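Local coordinates for putative Acetyltransferase (Pyrococcus horikoshii, PDB 3DDD), which probably transfers acyl groups, as members of the GNAT acetyltransferase family do, and binds coenzyme A, at residues Tyr148-Arg153 with Arg237-Pro242; Leu198-Glu203 with Glu225-Lys230; Glu203-Val208 with Pro215-Ser220; Glu243-Ala248 with Ile278-Leu283. All blocks are in the same frame, centred on the assembly; numbering follows the deposited sequence. Where two conformers were deposited one is given.

Contact 1 (Tyr148-Arg153 with Arg237-Pro242)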
loop_
_atom_site.group_PDB
_atom_site.type_symbol
_atom_site.label_atom_id
_atom_site.label_comp_id
_atom_site.label_asym_id
_atom_site.label_seq_id
_atom_site.Cartn_x
_atom_site.Cartn_y
_atom_site.Cartn_z
ATOM N N TYR A 148 11.196 7.212 2.432
ATOM C CA TYR A 148 12.107 8.354 2.501
ATOM C C TYR A 148 11.326 9.610 2.258
ATOM O O TYR A 148 10.409 9.608 1.455
ATOM C CB TYR A 148 13.211 8.260 1.437
ATOM C CG TYR A 148 14.302 7.282 1.812
ATOM C CD1 TYR A 148 15.287 7.633 2.725
ATOM C CD2 TYR A 148 14.331 5.997 1.277
ATOM C CE1 TYR A 148 16.292 6.754 3.074
ATOM C CE2 TYR A 148 15.335 5.106 1.611
ATOM C CZ TYR A 148 16.312 5.491 2.513
ATOM O OH TYR A 148 17.292 4.602 2.864
ATOM N N GLU A 149 11.696 10.681 2.955
ATOM C CA GLU A 149 11.142 11.989 2.695
ATOM C C GLU A 149 12.235 12.758 1.971
ATOM O O GLU A 149 13.391 12.732 2.388
ATOM C CB GLU A 149 10.759 12.716 3.990
ATOM C CG GLU A 149 9.979 13.967 3.751
ATOM C CD GLU A 149 9.758 14.806 5.010
ATOM O OE1 GLU A 149 9.524 14.249 6.095
ATOM O OE2 GLU A 149 9.829 16.036 4.908
ATOM N N LEU A 150 11.844 13.447 0.904
ATOM C CA LEU A 150 12.749 14.135 0.000
ATOM C C LEU A 150 12.750 15.598 0.462
ATOM O O LEU A 150 11.700 16.217 0.524
ATOM C CB LEU A 150 12.224 14.020 -1.452
ATOM C CG LEU A 150 11.907 12.636 -2.051
ATOM C CD1 LEU A 150 11.313 12.719 -3.468
ATOM C CD2 LEU A 150 13.119 11.733 -2.040
HETATM N N MSE A 151 13.907 16.108 0.854
HETATM C CA MSE A 151 13.963 17.343 1.639
HETATM C C MSE A 151 14.246 18.580 0.806
HETATM O O MSE A 151 13.673 19.621 1.079
HETATM C CB MSE A 151 15.017 17.247 2.746
HETATM C CG MSE A 151 14.814 16.100 3.766
HETATM SE SE MSE A 151 12.995 15.877 4.422
HETATM C CE MSE A 151 12.856 17.586 5.374
ATOM N N GLU A 152 15.113 18.466 -0.200
ATOM C CA GLU A 152 15.530 19.626 -0.969
ATOM C C GLU A 152 15.426 19.431 -2.465
ATOM O O GLU A 152 15.685 18.346 -2.981
ATOM C CB GLU A 152 16.959 20.038 -0.595
ATOM C CG GLU A 152 17.028 20.485 0.867
ATOM C CD GLU A 152 18.341 21.129 1.235
ATOM O OE1 GLU A 152 18.776 22.084 0.532
ATOM O OE2 GLU A 152 18.903 20.677 2.256
ATOM N N ARG A 153 15.055 20.516 -3.140
ATOM C CA ARG A 153 14.932 20.568 -4.597
ATOM C C ARG A 153 16.336 20.588 -5.215
ATOM O O ARG A 153 17.112 21.525 -4.986
ATOM C CB ARG A 153 14.151 21.836 -4.988
ATOM C CG ARG A 153 13.864 22.030 -6.471
ATOM C CD ARG A 153 13.484 23.494 -6.830
ATOM N NE ARG A 153 13.903 23.778 -8.204
ATOM C CZ ARG A 153 15.004 24.435 -8.566
ATOM N NH1 ARG A 153 15.817 24.980 -7.659
ATOM N NH2 ARG A 153 15.283 24.574 -9.859
ATOM N N ARG A 237 6.955 14.562 -2.000
ATOM C CA ARG A 237 7.906 14.682 -0.925
ATOM C C ARG A 237 8.252 13.315 -0.310
ATOM O O ARG A 237 9.094 13.247 0.559
ATOM C CB ARG A 237 7.319 15.607 0.161
ATOM C CG ARG A 237 7.139 17.066 -0.292
ATOM C CD ARG A 237 8.476 17.733 -0.658
ATOM N NE ARG A 237 8.334 19.136 -1.076
ATOM C CZ ARG A 237 8.030 19.552 -2.307
ATOM N NH1 ARG A 237 7.781 18.711 -3.303
ATOM N NH2 ARG A 237 7.905 20.835 -2.533
ATOM N N GLU A 238 7.584 12.237 -0.723
ATOM C CA GLU A 238 7.861 10.935 -0.170
ATOM C C GLU A 238 7.855 9.845 -1.240
ATOM O O GLU A 238 7.090 9.916 -2.192
ATOM C CB GLU A 238 6.840 10.569 0.885
ATOM C CG GLU A 238 6.843 11.452 2.132
ATOM C CD GLU A 238 5.972 10.858 3.242
ATOM O OE1 GLU A 238 5.066 10.029 2.916
ATOM O OE2 GLU A 238 6.222 11.197 4.419
ATOM N N ILE A 239 8.689 8.831 -1.015
ATOM C CA ILE A 239 8.865 7.700 -1.906
ATOM C C ILE A 239 9.194 6.482 -1.054
ATOM O O ILE A 239 9.881 6.575 -0.028
ATOM C CB ILE A 239 9.992 7.981 -2.970
ATOM C CG1 ILE A 239 10.068 6.845 -3.994
ATOM C CG2 ILE A 239 11.292 8.220 -2.274
ATOM C CD1 ILE A 239 10.940 7.059 -5.214
ATOM N N ILE A 240 8.654 5.331 -1.436
ATOM C CA ILE A 240 8.942 4.099 -0.721
ATOM C C ILE A 240 9.671 3.185 -1.703
ATOM O O ILE A 240 9.076 2.678 -2.675
ATOM C CB ILE A 240 7.664 3.413 -0.168
ATOM C CG1 ILE A 240 6.894 4.352 0.754
ATOM C CG2 ILE A 240 8.037 2.211 0.591
ATOM C CD1 ILE A 240 5.481 3.888 1.062
ATOM N N ILE A 241 10.946 2.967 -1.399
ATOM C CA ILE A 241 11.891 2.286 -2.252
ATOM C C ILE A 241 12.115 0.843 -1.796
ATOM O O ILE A 241 12.389 0.613 -0.624
ATOM C CB ILE A 241 13.260 3.017 -2.170
ATOM C CG1 ILE A 241 13.127 4.441 -2.707
ATOM C CG2 ILE A 241 14.297 2.280 -2.947
ATOM C CD1 ILE A 241 14.438 5.168 -2.654
ATOM N N PRO A 242 12.071 -0.117 -2.728
ATOM C CA PRO A 242 12.461 -1.473 -2.378
ATOM C C PRO A 242 13.977 -1.483 -2.244
ATOM O O PRO A 242 14.665 -1.054 -3.155
ATOM C CB PRO A 242 11.997 -2.306 -3.575
ATOM C CG PRO A 242 11.318 -1.388 -4.501
ATOM C CD PRO A 242 11.731 0.002 -4.151
HETATM O O HOH W 1 7.651 12.267 6.343
#

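Contact 2 (Leu198-Glu203 with Glu225-Lys230)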
loop_
_atom_site.group_PDB
_atom_site.type_symbol
_atom_site.label_atom_id
_atom_site.label_comp_id
_atom_site.label_asym_id
_atom_site.label_seq_id
_atom_site.Cartn_x
_atom_site.Cartn_y
_atom_site.Cartn_z
ATOM N N LEU A 198 2.758 10.955 -14.510
ATOM C CA LEU A 198 3.866 11.600 -15.198
ATOM C C LEU A 198 4.596 10.539 -15.989
ATOM O O LEU A 198 4.839 9.470 -15.473
ATOM C CB LEU A 198 4.804 12.268 -14.199
ATOM C CG LEU A 198 4.188 13.295 -13.243
ATOM C CD1 LEU A 198 5.279 13.845 -12.314
ATOM C CD2 LEU A 198 3.491 14.439 -13.999
ATOM N N CYS A 199 4.930 10.846 -17.240
ATOM C CA CYS A 199 5.512 9.904 -18.158
ATOM C C CYS A 199 6.722 10.534 -18.829
ATOM O O CYS A 199 6.687 11.707 -19.200
ATOM C CB CYS A 199 4.479 9.534 -19.233
ATOM S SG CYS A 199 2.963 8.652 -18.628
ATOM N N ALA A 200 7.786 9.749 -18.986
ATOM C CA ALA A 200 9.006 10.201 -19.647
ATOM C C ALA A 200 9.209 9.293 -20.818
ATOM O O ALA A 200 9.221 8.081 -20.645
ATOM C CB ALA A 200 10.186 10.091 -18.738
ATOM N N GLU A 201 9.366 9.875 -22.009
ATOM C CA GLU A 201 9.691 9.100 -23.198
ATOM C C GLU A 201 8.583 8.029 -23.241
ATOM O O GLU A 201 7.401 8.350 -22.905
ATOM C CB GLU A 201 11.160 8.613 -23.070
ATOM C CG GLU A 201 12.130 9.843 -23.153
ATOM C CD GLU A 201 13.461 9.756 -22.362
ATOM O OE1 GLU A 201 14.143 8.706 -22.424
ATOM O OE2 GLU A 201 13.833 10.777 -21.704
ATOM N N ASN A 202 8.912 6.795 -23.613
ATOM C CA ASN A 202 8.014 5.678 -23.286
ATOM C C ASN A 202 8.734 4.664 -22.410
ATOM O O ASN A 202 8.567 3.457 -22.570
ATOM C CB ASN A 202 7.478 5.007 -24.551
ATOM C CG ASN A 202 6.422 5.846 -25.268
ATOM O OD1 ASN A 202 6.304 7.059 -25.038
ATOM N ND2 ASN A 202 5.648 5.195 -26.152
ATOM N N GLU A 203 9.529 5.172 -21.472
ATOM C CA GLU A 203 10.475 4.367 -20.694
ATOM C C GLU A 203 10.252 4.465 -19.193
ATOM O O GLU A 203 10.978 3.847 -18.425
ATOM C CB GLU A 203 11.913 4.821 -20.971
ATOM C CG GLU A 203 12.450 4.628 -22.394
ATOM C CD GLU A 203 13.864 5.217 -22.538
ATOM O OE1 GLU A 203 14.630 5.202 -21.535
ATOM O OE2 GLU A 203 14.208 5.694 -23.643
ATOM N N GLU A 225 15.116 9.521 -12.671
ATOM C CA GLU A 225 15.467 10.840 -12.139
ATOM C C GLU A 225 14.611 11.956 -12.744
ATOM O O GLU A 225 14.096 12.776 -12.002
ATOM C CB GLU A 225 16.945 11.153 -12.314
ATOM C CG GLU A 225 17.339 12.482 -11.693
ATOM C CD GLU A 225 18.756 12.872 -12.029
ATOM O OE1 GLU A 225 19.674 12.486 -11.280
ATOM O OE2 GLU A 225 18.945 13.566 -13.049
ATOM N N LYS A 226 14.479 11.992 -14.073
ATOM C CA LYS A 226 13.641 12.999 -14.762
ATOM C C LYS A 226 12.254 13.023 -14.134
ATOM O O LYS A 226 11.712 14.086 -13.837
ATOM C CB LYS A 226 13.413 12.686 -16.257
ATOM C CG LYS A 226 14.617 12.590 -17.129
ATOM C CD LYS A 226 14.222 12.267 -18.596
ATOM C CE LYS A 226 14.236 13.504 -19.483
ATOM N NZ LYS A 226 13.279 13.372 -20.610
ATOM N N ILE A 227 11.657 11.842 -13.976
ATOM C CA ILE A 227 10.302 11.773 -13.412
ATOM C C ILE A 227 10.327 12.290 -11.962
ATOM O O ILE A 227 9.510 13.125 -11.580
ATOM C CB ILE A 227 9.700 10.369 -13.515
ATOM C CG1 ILE A 227 9.545 9.970 -14.985
ATOM C CG2 ILE A 227 8.343 10.282 -12.767
ATOM C CD1 ILE A 227 9.388 8.460 -15.174
ATOM N N LEU A 228 11.298 11.844 -11.168
ATOM C CA LEU A 228 11.292 12.226 -9.769
ATOM C C LEU A 228 11.453 13.739 -9.591
ATOM O O LEU A 228 10.781 14.325 -8.748
ATOM C CB LEU A 228 12.311 11.429 -8.961
ATOM C CG LEU A 228 12.158 11.518 -7.448
ATOM C CD1 LEU A 228 10.728 11.291 -7.006
ATOM C CD2 LEU A 228 13.136 10.563 -6.764
ATOM N N LEU A 229 12.315 14.366 -10.387
ATOM C CA LEU A 229 12.495 15.823 -10.319
ATOM C C LEU A 229 11.194 16.571 -10.621
ATOM O O LEU A 229 10.873 17.532 -9.942
ATOM C CB LEU A 229 13.589 16.308 -11.291
ATOM C CG LEU A 229 15.050 15.941 -11.070
ATOM C CD1 LEU A 229 15.837 16.368 -12.330
ATOM C CD2 LEU A 229 15.646 16.588 -9.843
ATOM N N LYS A 230 10.483 16.154 -11.661
ATOM C CA LYS A 230 9.193 16.748 -12.030
ATOM C C LYS A 230 8.105 16.490 -10.963
ATOM O O LYS A 230 7.251 17.341 -10.704
ATOM C CB LYS A 230 8.742 16.221 -13.401
ATOM C CG LYS A 230 7.417 16.785 -13.951
ATOM C CD LYS A 230 7.422 18.303 -14.132
ATOM C CE LYS A 230 8.340 18.740 -15.258
ATOM N NZ LYS A 230 8.655 20.219 -15.302
#

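Contact 3 (Glu203-Val208 with Pro215-Ser220)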
loop_
_atom_site.group_PDB
_atom_site.type_symbol
_atom_site.label_atom_id
_atom_site.label_comp_id
_atom_site.label_asym_id
_atom_site.label_seq_id
_atom_site.Cartn_x
_atom_site.Cartn_y
_atom_site.Cartn_z
ATOM N N GLU A 203 9.529 5.172 -21.472
ATOM C CA GLU A 203 10.475 4.367 -20.694
ATOM C C GLU A 203 10.252 4.465 -19.193
ATOM O O GLU A 203 10.978 3.847 -18.425
ATOM C CB GLU A 203 11.913 4.821 -20.971
ATOM C CG GLU A 203 12.450 4.628 -22.394
ATOM C CD GLU A 203 13.864 5.217 -22.538
ATOM O OE1 GLU A 203 14.630 5.202 -21.535
ATOM O OE2 GLU A 203 14.208 5.694 -23.643
ATOM N N GLY A 204 9.276 5.257 -18.755
ATOM C CA GLY A 204 9.019 5.331 -17.340
ATOM C C GLY A 204 7.822 6.158 -16.982
ATOM O O GLY A 204 7.364 6.947 -17.782
ATOM N N PHE A 205 7.307 5.933 -15.779
ATOM C CA PHE A 205 6.196 6.705 -15.247
ATOM C C PHE A 205 6.273 6.802 -13.727
ATOM O O PHE A 205 6.874 5.946 -13.056
ATOM C CB PHE A 205 4.823 6.127 -15.674
ATOM C CG PHE A 205 4.372 4.949 -14.854
ATOM C CD1 PHE A 205 3.615 5.131 -13.710
ATOM C CD2 PHE A 205 4.697 3.648 -15.240
ATOM C CE1 PHE A 205 3.211 4.074 -12.956
ATOM C CE2 PHE A 205 4.302 2.564 -14.488
ATOM C CZ PHE A 205 3.565 2.765 -13.338
ATOM N N GLY A 206 5.649 7.855 -13.211
ATOM C CA GLY A 206 5.405 8.011 -11.793
ATOM C C GLY A 206 4.009 8.552 -11.542
ATOM O O GLY A 206 3.479 9.320 -12.357
ATOM N N LEU A 207 3.404 8.126 -10.428
ATOM C CA LEU A 207 2.073 8.591 -10.052
ATOM C C LEU A 207 2.223 9.481 -8.835
ATOM O O LEU A 207 2.869 9.100 -7.898
ATOM C CB LEU A 207 1.160 7.417 -9.747
ATOM C CG LEU A 207 -0.305 7.752 -9.444
ATOM C CD1 LEU A 207 -1.034 8.224 -10.704
ATOM C CD2 LEU A 207 -0.949 6.493 -8.857
ATOM N N VAL A 208 1.688 10.692 -8.888
ATOM C CA VAL A 208 1.843 11.647 -7.803
ATOM C C VAL A 208 0.463 11.918 -7.241
ATOM O O VAL A 208 -0.422 12.363 -7.960
ATOM C CB VAL A 208 2.513 12.968 -8.286
ATOM C CG1 VAL A 208 2.648 13.959 -7.140
ATOM C CG2 VAL A 208 3.853 12.677 -8.860
ATOM N N PRO A 215 3.264 4.413 -7.827
ATOM C CA PRO A 215 4.572 3.883 -8.118
ATOM C C PRO A 215 5.495 4.829 -8.897
ATOM O O PRO A 215 5.063 5.878 -9.451
ATOM C CB PRO A 215 4.264 2.617 -8.939
ATOM C CG PRO A 215 2.927 2.775 -9.429
ATOM C CD PRO A 215 2.196 3.735 -8.583
ATOM N N LEU A 216 6.769 4.448 -8.911
ATOM C CA LEU A 216 7.760 4.989 -9.827
ATOM C C LEU A 216 8.470 3.811 -10.475
ATOM O O LEU A 216 9.130 3.011 -9.786
ATOM C CB LEU A 216 8.747 5.904 -9.086
ATOM C CG LEU A 216 9.863 6.524 -9.947
ATOM C CD1 LEU A 216 9.253 7.432 -11.028
ATOM C CD2 LEU A 216 10.880 7.250 -9.081
ATOM N N VAL A 217 8.270 3.678 -11.791
ATOM C CA VAL A 217 8.832 2.613 -12.624
ATOM C C VAL A 217 9.577 3.241 -13.814
ATOM O O VAL A 217 9.046 4.152 -14.459
ATOM C CB VAL A 217 7.736 1.641 -13.126
ATOM C CG1 VAL A 217 8.340 0.488 -13.972
ATOM C CG2 VAL A 217 6.971 1.073 -11.930
ATOM N N ALA A 218 10.816 2.811 -14.045
ATOM C CA ALA A 218 11.654 3.354 -15.139
ATOM C C ALA A 218 12.637 2.328 -15.669
ATOM O O ALA A 218 13.261 1.611 -14.889
ATOM C CB ALA A 218 12.428 4.584 -14.685
ATOM N N ASP A 219 12.797 2.294 -16.993
ATOM C CA ASP A 219 13.788 1.428 -17.658
ATOM C C ASP A 219 15.234 1.824 -17.384
ATOM O O ASP A 219 16.129 1.007 -17.614
ATOM C CB ASP A 219 13.602 1.433 -19.193
ATOM C CG ASP A 219 12.562 0.413 -19.688
ATOM O OD1 ASP A 219 12.282 -0.606 -19.000
ATOM O OD2 ASP A 219 12.032 0.632 -20.812
ATOM N N SER A 220 15.480 3.070 -16.962
ATOM C CA SER A 220 16.831 3.487 -16.545
ATOM C C SER A 220 16.829 4.470 -15.391
ATOM O O SER A 220 15.851 5.167 -15.163
ATOM C CB SER A 220 17.620 4.100 -17.711
ATOM O OG SER A 220 17.024 5.288 -18.175
#

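Contact 4 (Glu243-Ala248 with Ile278-Leu283)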
loop_
_atom_site.group_PDB
_atom_site.type_symbol
_atom_site.label_atom_id
_atom_site.label_comp_id
_atom_site.label_asym_id
_atom_site.label_seq_id
_atom_site.Cartn_x
_atom_site.Cartn_y
_atom_site.Cartn_z
ATOM N N GLU A 243 14.481 -1.969 -1.119
ATOM C CA GLU A 243 15.905 -1.838 -0.783
ATOM C C GLU A 243 16.802 -2.649 -1.745
ATOM O O GLU A 243 18.011 -2.416 -1.807
ATOM C CB GLU A 243 16.118 -2.228 0.698
ATOM C CG GLU A 243 17.498 -1.929 1.304
ATOM C CD GLU A 243 17.550 -2.130 2.825
ATOM O OE1 GLU A 243 16.578 -2.633 3.414
ATOM O OE2 GLU A 243 18.580 -1.794 3.440
ATOM N N VAL A 244 16.204 -3.583 -2.491
ATOM C CA VAL A 244 16.920 -4.390 -3.486
ATOM C C VAL A 244 17.108 -3.703 -4.836
ATOM O O VAL A 244 17.775 -4.253 -5.697
ATOM C CB VAL A 244 16.211 -5.733 -3.770
ATOM C CG1 VAL A 244 16.360 -6.675 -2.579
ATOM C CG2 VAL A 244 14.766 -5.515 -4.159
ATOM N N ASN A 245 16.493 -2.536 -5.040
ATOM C CA ASN A 245 16.742 -1.745 -6.234
ATOM C C ASN A 245 17.915 -0.888 -5.839
ATOM O O ASN A 245 17.749 0.089 -5.109
ATOM C CB ASN A 245 15.526 -0.892 -6.611
ATOM C CG ASN A 245 15.714 -0.144 -7.906
ATOM O OD1 ASN A 245 16.826 0.178 -8.275
ATOM N ND2 ASN A 245 14.614 0.146 -8.608
ATOM N N LYS A 246 19.099 -1.288 -6.293
ATOM C CA LYS A 246 20.349 -0.615 -5.963
ATOM C C LYS A 246 20.392 0.807 -6.527
ATOM O O LYS A 246 20.934 1.714 -5.886
ATOM C CB LYS A 246 21.529 -1.449 -6.471
ATOM N N ASP A 247 19.779 1.029 -7.689
ATOM C CA ASP A 247 19.770 2.362 -8.280
ATOM C C ASP A 247 18.815 3.337 -7.611
ATOM O O ASP A 247 19.005 4.538 -7.716
ATOM C CB ASP A 247 19.432 2.305 -9.769
ATOM C CG ASP A 247 20.537 1.683 -10.608
ATOM O OD1 ASP A 247 21.731 1.708 -10.218
ATOM O OD2 ASP A 247 20.195 1.164 -11.681
ATOM N N ALA A 248 17.782 2.828 -6.946
ATOM C CA ALA A 248 16.777 3.685 -6.316
ATOM C C ALA A 248 17.338 4.486 -5.129
ATOM O O ALA A 248 17.059 5.657 -5.012
ATOM C CB ALA A 248 15.502 2.863 -5.901
ATOM N N ILE A 278 13.680 -2.192 -12.142
ATOM C CA ILE A 278 12.990 -1.029 -12.742
ATOM C C ILE A 278 11.955 -0.372 -11.832
ATOM O O ILE A 278 11.287 0.591 -12.230
ATOM C CB ILE A 278 12.363 -1.335 -14.142
ATOM C CG1 ILE A 278 11.215 -2.357 -14.087
ATOM C CG2 ILE A 278 13.469 -1.758 -15.130
ATOM C CD1 ILE A 278 10.380 -2.357 -15.378
ATOM N N TYR A 279 11.817 -0.919 -10.623
ATOM C CA TYR A 279 10.742 -0.593 -9.710
ATOM C C TYR A 279 11.363 0.232 -8.606
ATOM O O TYR A 279 12.065 -0.326 -7.748
ATOM C CB TYR A 279 10.132 -1.872 -9.138
ATOM C CG TYR A 279 8.827 -1.719 -8.358
ATOM C CD1 TYR A 279 8.015 -0.591 -8.484
ATOM C CD2 TYR A 279 8.366 -2.746 -7.577
ATOM C CE1 TYR A 279 6.793 -0.511 -7.808
ATOM C CE2 TYR A 279 7.154 -2.674 -6.899
ATOM C CZ TYR A 279 6.373 -1.563 -7.017
ATOM O OH TYR A 279 5.179 -1.498 -6.329
ATOM N N TYR A 280 11.126 1.550 -8.658
ATOM C CA TYR A 280 11.834 2.526 -7.819
ATOM C C TYR A 280 11.031 2.955 -6.613
ATOM O O TYR A 280 11.604 3.255 -5.600
ATOM C CB TYR A 280 12.212 3.781 -8.616
ATOM C CG TYR A 280 13.362 3.567 -9.545
ATOM C CD1 TYR A 280 13.181 2.928 -10.762
ATOM C CD2 TYR A 280 14.635 3.958 -9.197
ATOM C CE1 TYR A 280 14.242 2.692 -11.617
ATOM C CE2 TYR A 280 15.716 3.716 -10.052
ATOM C CZ TYR A 280 15.505 3.094 -11.259
ATOM O OH TYR A 280 16.560 2.859 -12.118
ATOM N N GLY A 281 9.712 2.988 -6.746
ATOM C CA GLY A 281 8.831 3.452 -5.699
ATOM C C GLY A 281 7.572 2.611 -5.720
ATOM O O GLY A 281 6.870 2.536 -6.739
ATOM N N ILE A 282 7.281 1.959 -4.601
ATOM C CA ILE A 282 6.091 1.138 -4.532
ATOM C C ILE A 282 4.876 2.061 -4.493
ATOM O O ILE A 282 4.973 3.246 -4.148
ATOM C CB ILE A 282 6.132 0.106 -3.353
ATOM C CG1 ILE A 282 5.904 0.747 -1.991
ATOM C CG2 ILE A 282 7.444 -0.694 -3.332
ATOM C CD1 ILE A 282 5.644 -0.306 -0.903
ATOM N N LEU A 283 3.722 1.517 -4.833
ATOM C CA LEU A 283 2.482 2.283 -4.791
ATOM C C LEU A 283 2.156 2.721 -3.360
ATOM O O LEU A 283 2.018 3.894 -3.101
ATOM C CB LEU A 283 1.328 1.482 -5.431
ATOM C CG LEU A 283 0.087 2.340 -5.794
ATOM C CD1 LEU A 283 -0.694 1.763 -6.989
ATOM C CD2 LEU A 283 -0.825 2.482 -4.601
#

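Contact 1 (Tyr148-Arg153 with Arg237-Pro242)
Tyr148 sets CG anti to its own carbonyl carbon (chi1 -77°), and CD2 of Tyr148 thereby comes 4.0 Å from CD1 of Ile241. With CG1 anti to the backbone N (chi1 -174°), CG2 of Ile239 lies between the backbone N and the carbonyl carbon and is the branch that meets Leu150 CD2, at 4.0 Å, and Tyr148 CB. These residues join strands 140-149 and 238-242 into an antiparallel beta pair. Tyr148 and Ile239 form a hydrogen-bonded pair: Tyr148 N gives to Ile239 O at 2.9 Å, and Ile239 N gives back to Tyr148 O. Past the strand end, Leu150 N donates to Arg237 O over 2.8 Å, from above the carbonyl plane. On the Tyr148 and Ile239 face, helix 246-252 lies against Tyr148 and Ile241, while Leu150 meets Leu228 and Phe232 of helix 221-233. The Arg237 guanidinium is held by Phe232 O and the Phe232 ring. The other face carries Glu149 and Glu238, a non-hydrogen-bonded pair. Their like charges are 4.8 Å apart between Glu149 OE1 and Glu238 OE2, and a water probably eases the repulsion. It donates to Glu149 OE1 at 2.7 Å and to Glu238 OE2 at 2.6 Å.

Contact 2 (Leu198-Glu203 with Glu225-Lys230)
The carboxylate of Glu201 is the flat group here, and Lys226 reaches the end of it. Lys226 NZ meets OE2 nearly along the C-O axis, not over a face. The salt bridge measures 2.9 Å between Lys226 NZ and Glu201 OE2. The same oxygen has a second cation, Arg222, so two positive groups grip it and probably hold it ionised. Lys226 reaches it by a bend late in its chain: chi3 is 101°, and the two side chains cross at about a right angle. The bend also lays CD of Lys226 3.5 Å from Glu201 OE2. A leucine in place of Lys226 would probably leave the Glu201 carboxylate with one cation fewer, relying more on Arg222 and less firmly placed.

The rest of the contact is apolar. Ala200 CB sits 3.8 Å from Ile227 CG1, with Ile227 CD1 close behind. Leu198 sends CD1 across the aliphatic part of Lys230, 4.0 Å from Lys230 CG. Lys230 NZ bonds to Gln233.

This is a helix packed on a strand of a sheet. The axes of strand 198-200 and helix 225-230 come within 8.4 Å and run roughly antiparallel, at 148°. Leu198 and Ala200 point to the helix; Cys199 points away, to helix 169-179. Strand 161-164 pairs along one side of strand 196-200 and touches Lys226 and Lys230 through Val161. Strand 204-209 pairs along the other side.

Contact 3 (Glu203-Val208 with Pro215-Ser220)
Phe205 and Val217 pair across an antiparallel beta hairpin, strands 204-209 and 212-218. Four backbone bonds hold it. Phe205 and Val217 exchange two, with Phe205 N to Val217 O at 2.8 Å. Leu207 N gives to Pro215 O at 3.0 Å. Asp219 N gives to Glu203 O at 2.8 Å, which continues the pairing just past the strand ends. Glu203 and Gly204 form a classic beta bulge opposite Ala200.

Apolar contacts lie mostly on the Phe205 and Val217 face. Phe205 CG stands between its backbone N and carbonyl carbon (chi1 80°), which swings the ring toward the partner strand. Its CE2 rests 3.8 Å from Val217 CB, and its CE1 the same distance from Pro215 CG. Leu207 CB packs on Pro215 CD. Helix 169-179 covers Phe205 and Val217.

The other face has Gly204, Gly206, Leu216 and Ala218, under helix 221-233. Leu216 CD1 comes 3.5 Å from Phe205 O and lies against the CA of Gly206.

Charge appears at one end, where Glu203 OE1 and Asp219 OD2 stay 5.3 Å apart. Glu203 OE1 has a long, weak ion pair with Arg222. The chemistry implies an apolar, largely buried hairpin: backbone bonds satisfy the inward N-H groups, and the two acids lie at its more open end.

Contact 4 (Glu243-Ala248 with Ile278-Leu283)
Asn245 ND2 donates to Tyr279 O over 2.7 Å, with a nearly straight N-H (169°). The oxygen lies in the amide plane of Asn245. Relative to the carbonyl of Tyr279, however, the donor stands far above the plane, so no lone pair is used. The same nitrogen sits over the centre of the Tyr280 ring, 3.6 Å above it, with amide and ring planes 55° apart. ND2 thus meets a carbonyl oxygen and a ring face together. Asn245 reaches them because CG is anti to the backbone N (chi1 -175°).

The other end of the amide serves the helix. Asn245 OD1 accepts weak bonds from Asp247 N and Ala248 N, so Asn245 is the N-cap of helix 246-252. The two jobs together fix the turn of the amide.

Helix residues pack on the rest of the tyrosine. Ala248 CB lies 3.6 Å from Tyr280 CD2. Asp247 CB comes 3.8 Å from Tyr280 OH. Pro221 and Ala224 of helix 221-233 also touch this ring. An alanine in place of Tyr280 would probably open a gap beside Ala248 and leave the Asn245 amide without the ring under its ND2, freer to turn.

A classic beta bulge at Tyr280 and Gly281 lies opposite Leu216. The OH of Tyr279 bonds to Arg183 and to the C-terminal Gly288. The whole is an asparagine-capped helix start, pinned by its cap to a short bulged strand of the second GNAT domain.

How the contacts relate
From the N terminus, contact 1 opens first, at Tyr148-Arg153, and closes last of the first three, at Arg237-Pro242. Contact 2 begins and ends within that span. Contact 3 lies in turn within contact 2, and the two share Glu203. Contact 4 follows in series and closes near the C terminus. Strand 204-209 links contacts 2 and 3 through Leu198 N and Gly206 O. Strand 212-218 links contacts 3 and 4, since Leu216 pairs with Tyr280 and Gly281. Contacts 1 and 4 meet at Ile240 O and Ile282 N. Contact 2 reaches contact 1 where Leu228 packs on Leu150. Together they tie helices 221-233 and 246-252 to strands 140-149, 196-200, 204-209, 212-218, 238-242 and 279-281.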